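PDB 5HUO: nicotinate-nucleotide diphosphorylase (Carboxylating) from Streptococcus pyogenes GA06023, which catalyses the conversion of quinolinate and phosphoribosyl diphosphate to nicotinate mononucleotide, carbon dioxide and diphosphate, a step of NAD biosynthesis. Local coordinates for residues R157-K165 against K175-H186. Numbering follows the deposited sequence.
Sequences RIKVFDTRK and KYAVRVGGGYNH. With SO4 (sulfate ion), chain J; SO4 (sulfate ion), chain I.
D162, just beyond strand 159-161, the first strand of the α/β barrel-like C-terminal domain, is the buried hub that holds this strand end to the return from helix 171-180. Its OD1 takes two donors from opposite faces of the carboxylate: the H186 backbone N at 2.9 Å, on the syn side and almost straight, and K175 NZ at 3.0 Å, from well above the plane in a salt bridge. Lysine suits its place by reaching from the helix with several N-H groups to share; a bend at chi2 (-94°) turns it there, and NZ also meets T163 O at 3.1 Å. The backbones pair briefly, Y184 N giving to V160 O (2.8 Å) and D162 N to Y184 O (3.1 Å). G182 completes a Schellman motif ending the helix; at its positive phi a CB would jam against the preceding carbonyl O. Y184 CB sits over one face of the F161 ring, whose edge turns toward H186. The more solvent-facing side is apolar: K159 CD lies 3.9 Å from the Y184 ring centroid, and P219 of a neighbouring subunit touches both residues. The chemistry implies that one carboxylate oxygen, shared by amide and ammonium, ties strand end to return chain and helps place H186.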
loop_
_atom_site.group_PDB
_atom_site.type_symbol
_atom_site.label_atom_id
_atom_site.label_comp_id
_atom_site.label_asym_id
_atom_site.label_seq_id
_atom_site.Cartn_x
_atom_site.Cartn_y
_atom_site.Cartn_z
ATOM N N ARG A 157 28.755 -23.626 -25.334
ATOM C CA ARG A 157 29.339 -22.359 -25.758
ATOM C C ARG A 157 28.290 -21.324 -26.072
ATOM O O ARG A 157 28.580 -20.166 -26.110
ATOM C CB ARG A 157 30.216 -22.541 -26.985
ATOM C CG ARG A 157 31.494 -23.340 -26.754
ATOM C CD ARG A 157 32.068 -23.829 -28.084
ATOM N NE ARG A 157 31.135 -24.707 -28.804
ATOM C CZ ARG A 157 31.394 -25.334 -29.946
ATOM N NH1 ARG A 157 32.562 -25.154 -30.555
ATOM N NH2 ARG A 157 30.474 -26.127 -30.484
ATOM N N ILE A 158 27.064 -21.761 -26.298
ATOM C CA ILE A 158 25.909 -20.865 -26.545
ATOM C C ILE A 158 24.915 -20.911 -25.390
ATOM O O ILE A 158 24.396 -21.955 -25.027
ATOM C CB ILE A 158 25.146 -21.226 -27.818
ATOM C CG1 ILE A 158 26.109 -21.233 -29.017
ATOM C CG2 ILE A 158 23.992 -20.257 -28.019
ATOM C CD1 ILE A 158 25.511 -21.721 -30.317
ATOM N N LYS A 159 24.669 -19.749 -24.826
ATOM C CA LYS A 159 23.799 -19.592 -23.676
ATOM C C LYS A 159 22.365 -19.363 -24.091
ATOM O O LYS A 159 22.074 -18.803 -25.157
ATOM C CB LYS A 159 24.275 -18.442 -22.797
ATOM C CG LYS A 159 25.548 -18.746 -22.077
ATOM C CD LYS A 159 26.141 -17.505 -21.421
ATOM C CE LYS A 159 27.314 -17.868 -20.517
ATOM N NZ LYS A 159 28.479 -18.424 -21.263
ATOM N N VAL A 160 21.481 -19.749 -23.199
ATOM C CA VAL A 160 20.056 -19.556 -23.417
ATOM C C VAL A 160 19.490 -18.460 -22.501
ATOM O O VAL A 160 19.520 -18.580 -21.292
ATOM C CB VAL A 160 19.284 -20.843 -23.196
ATOM C CG1 VAL A 160 17.782 -20.574 -23.314
ATOM C CG2 VAL A 160 19.717 -21.889 -24.179
ATOM N N PHE A 161 18.969 -17.397 -23.113
ATOM C CA PHE A 161 18.509 -16.177 -22.395
ATOM C C PHE A 161 17.009 -16.014 -22.471
ATOM O O PHE A 161 16.353 -16.487 -23.396
ATOM C CB PHE A 161 19.114 -14.936 -22.976
ATOM C CG PHE A 161 20.442 -14.581 -22.400
ATOM C CD1 PHE A 161 21.523 -15.394 -22.583
ATOM C CD2 PHE A 161 20.627 -13.398 -21.722
ATOM C CE1 PHE A 161 22.773 -15.057 -22.082
ATOM C CE2 PHE A 161 21.874 -13.039 -21.226
ATOM C CZ PHE A 161 22.957 -13.876 -21.395
ATOM N N ASP A 162 16.468 -15.396 -21.444
ATOM C CA ASP A 162 15.056 -15.081 -21.395
ATOM C C ASP A 162 14.797 -13.683 -21.934
ATOM O O ASP A 162 15.657 -13.066 -22.552
ATOM C CB ASP A 162 14.519 -15.249 -19.980
ATOM C CG ASP A 162 15.264 -14.439 -18.968
ATOM O OD1 ASP A 162 15.820 -13.379 -19.300
ATOM O OD2 ASP A 162 15.323 -14.885 -17.799
ATOM N N THR A 163 13.606 -13.171 -21.686
ATOM C CA THR A 163 13.129 -11.896 -22.285
ATOM C C THR A 163 12.249 -11.127 -21.286
ATOM O O THR A 163 12.153 -11.495 -20.112
ATOM C CB THR A 163 12.264 -12.183 -23.542
ATOM O OG1 THR A 163 11.093 -12.925 -23.170
ATOM C CG2 THR A 163 13.025 -12.968 -24.567
ATOM N N ARG A 164 11.585 -10.092 -21.776
ATOM C CA ARG A 164 10.618 -9.353 -20.978
ATOM C C ARG A 164 9.227 -9.840 -21.188
ATOM O O ARG A 164 8.266 -9.199 -20.804
ATOM C CB ARG A 164 10.689 -7.873 -21.281
ATOM C CG ARG A 164 11.789 -7.172 -20.512
ATOM C CD ARG A 164 12.125 -5.802 -21.109
ATOM N NE ARG A 164 10.968 -4.896 -21.156
ATOM C CZ ARG A 164 10.457 -4.423 -22.281
ATOM N NH1 ARG A 164 10.962 -4.769 -23.495
ATOM N NH2 ARG A 164 9.451 -3.614 -22.236
ATOM N N LYS A 165 9.084 -10.968 -21.875
ATOM C CA LYS A 165 7.743 -11.518 -22.172
ATOM C C LYS A 165 7.371 -12.426 -21.034
ATOM O O LYS A 165 7.400 -13.667 -21.144
ATOM C CB LYS A 165 7.764 -12.238 -23.480
ATOM C CG LYS A 165 8.173 -11.300 -24.595
ATOM C CD LYS A 165 7.966 -11.943 -25.927
ATOM C CE LYS A 165 8.553 -11.070 -27.006
ATOM N NZ LYS A 165 8.146 -11.582 -28.367
ATOM N N LYS A 175 12.371 -15.036 -13.813
ATOM C CA LYS A 175 13.793 -14.867 -14.157
ATOM C C LYS A 175 14.584 -15.870 -13.351
ATOM O O LYS A 175 15.573 -16.425 -13.827
ATOM C CB LYS A 175 14.256 -13.444 -13.885
ATOM C CG LYS A 175 13.601 -12.436 -14.836
ATOM C CD LYS A 175 14.466 -12.139 -16.060
ATOM C CE LYS A 175 13.687 -11.340 -17.091
ATOM N NZ LYS A 175 14.522 -10.935 -18.251
ATOM N N TYR A 176 14.196 -16.041 -12.090
ATOM C CA TYR A 176 14.928 -16.903 -11.183
ATOM C C TYR A 176 14.837 -18.338 -11.729
ATOM O O TYR A 176 15.853 -19.039 -11.801
ATOM C CB TYR A 176 14.374 -16.794 -9.740
ATOM C CG TYR A 176 14.843 -17.881 -8.795
ATOM C CD1 TYR A 176 16.159 -17.918 -8.328
ATOM C CD2 TYR A 176 13.978 -18.921 -8.414
ATOM C CE1 TYR A 176 16.601 -18.946 -7.499
ATOM C CE2 TYR A 176 14.411 -19.909 -7.544
ATOM C CZ TYR A 176 15.745 -19.924 -7.116
ATOM O OH TYR A 176 16.190 -20.939 -6.334
ATOM N N ALA A 177 13.625 -18.774 -12.046
ATOM C CA ALA A 177 13.385 -20.122 -12.551
ATOM C C ALA A 177 14.184 -20.453 -13.804
ATOM O O ALA A 177 14.687 -21.570 -13.960
ATOM C CB ALA A 177 11.920 -20.297 -12.883
ATOM N N VAL A 178 14.288 -19.497 -14.693
ATOM C CA VAL A 178 15.171 -19.643 -15.830
ATOM C C VAL A 178 16.652 -19.901 -15.403
ATOM O O VAL A 178 17.332 -20.715 -15.996
ATOM C CB VAL A 178 15.119 -18.399 -16.730
ATOM C CG1 VAL A 178 16.222 -18.442 -17.800
ATOM C CG2 VAL A 178 13.746 -18.276 -17.367
ATOM N N ARG A 179 17.172 -19.176 -14.427
ATOM C CA ARG A 179 18.563 -19.406 -13.981
ATOM C C ARG A 179 18.676 -20.790 -13.415
ATOM O O ARG A 179 19.592 -21.522 -13.704
ATOM C CB ARG A 179 19.005 -18.442 -12.905
ATOM C CG ARG A 179 19.146 -17.046 -13.422
ATOM C CD ARG A 179 20.479 -16.857 -14.153
ATOM N NE ARG A 179 21.614 -16.646 -13.249
ATOM C CZ ARG A 179 22.883 -16.742 -13.630
ATOM N NH1 ARG A 179 23.209 -17.007 -14.877
ATOM N NH2 ARG A 179 23.859 -16.602 -12.744
ATOM N N VAL A 180 17.672 -21.180 -12.654
ATOM C CA VAL A 180 17.641 -22.502 -12.030
ATOM C C VAL A 180 17.716 -23.597 -13.083
ATOM O O VAL A 180 18.328 -24.601 -12.895
ATOM C CB VAL A 180 16.386 -22.638 -11.122
ATOM C CG1 VAL A 180 16.273 -24.056 -10.563
ATOM C CG2 VAL A 180 16.428 -21.635 -9.983
ATOM N N GLY A 181 17.065 -23.395 -14.195
ATOM C CA GLY A 181 16.989 -24.410 -15.244
ATOM C C GLY A 181 18.207 -24.426 -16.110
ATOM O O GLY A 181 18.239 -25.126 -17.169
ATOM N N GLY A 182 19.173 -23.591 -15.753
ATOM C CA GLY A 182 20.431 -23.462 -16.537
ATOM C C GLY A 182 20.503 -22.385 -17.555
ATOM O O GLY A 182 21.419 -22.337 -18.383
ATOM N N GLY A 183 19.504 -21.554 -17.539
ATOM C CA GLY A 183 19.416 -20.437 -18.467
ATOM C C GLY A 183 20.064 -19.229 -17.845
ATOM O O GLY A 183 20.602 -19.254 -16.728
ATOM N N TYR A 184 19.985 -18.133 -18.592
ATOM C CA TYR A 184 20.520 -16.815 -18.186
ATOM C C TYR A 184 19.479 -15.722 -18.336
ATOM O O TYR A 184 18.583 -15.779 -19.154
ATOM C CB TYR A 184 21.768 -16.483 -19.002
ATOM C CG TYR A 184 22.918 -17.366 -18.656
ATOM C CD1 TYR A 184 23.006 -18.661 -19.168
ATOM C CD2 TYR A 184 23.912 -16.936 -17.787
ATOM C CE1 TYR A 184 24.019 -19.501 -18.787
ATOM C CE2 TYR A 184 24.957 -17.767 -17.425
ATOM C CZ TYR A 184 25.002 -19.041 -17.923
ATOM O OH TYR A 184 26.055 -19.847 -17.591
ATOM N N ASN A 185 19.719 -14.645 -17.599
ATOM C CA ASN A 185 18.830 -13.467 -17.615
ATOM C C ASN A 185 19.268 -12.364 -18.540
ATOM O O ASN A 185 20.379 -11.838 -18.474
ATOM C CB ASN A 185 18.662 -12.911 -16.202
ATOM C CG ASN A 185 17.946 -13.888 -15.251
ATOM O OD1 ASN A 185 17.092 -14.684 -15.673
ATOM N ND2 ASN A 185 18.274 -13.821 -13.999
ATOM N N HIS A 186 18.315 -11.925 -19.332
ATOM C CA HIS A 186 18.492 -10.716 -20.118
ATOM C C HIS A 186 18.171 -9.553 -19.180
ATOM O O HIS A 186 17.800 -9.758 -18.034
ATOM C CB HIS A 186 17.550 -10.772 -21.332
ATOM C CG HIS A 186 18.067 -10.052 -22.530
ATOM N ND1 HIS A 186 18.444 -8.728 -22.493
ATOM C CD2 HIS A 186 18.323 -10.481 -23.785
ATOM C CE1 HIS A 186 18.927 -8.375 -23.666
ATOM N NE2 HIS A 186 18.876 -9.425 -24.466
HETATM S S SO4 J . 13.731 -7.735 -24.390
HETATM O O1 SO4 J . 14.295 -8.706 -25.365
HETATM O O2 SO4 J . 14.184 -8.085 -23.022
HETATM O O3 SO4 J . 14.128 -6.332 -24.609
HETATM O O4 SO4 J . 12.278 -7.810 -24.554
HETATM S S SO4 I . 9.411 -15.257 -28.793
HETATM O O1 SO4 I . 9.639 -16.346 -29.752
HETATM O O2 SO4 I . 10.602 -15.143 -27.953
HETATM O O3 SO4 I . 9.369 -13.998 -29.514
HETATM O O4 SO4 I . 8.171 -15.422 -28.000
#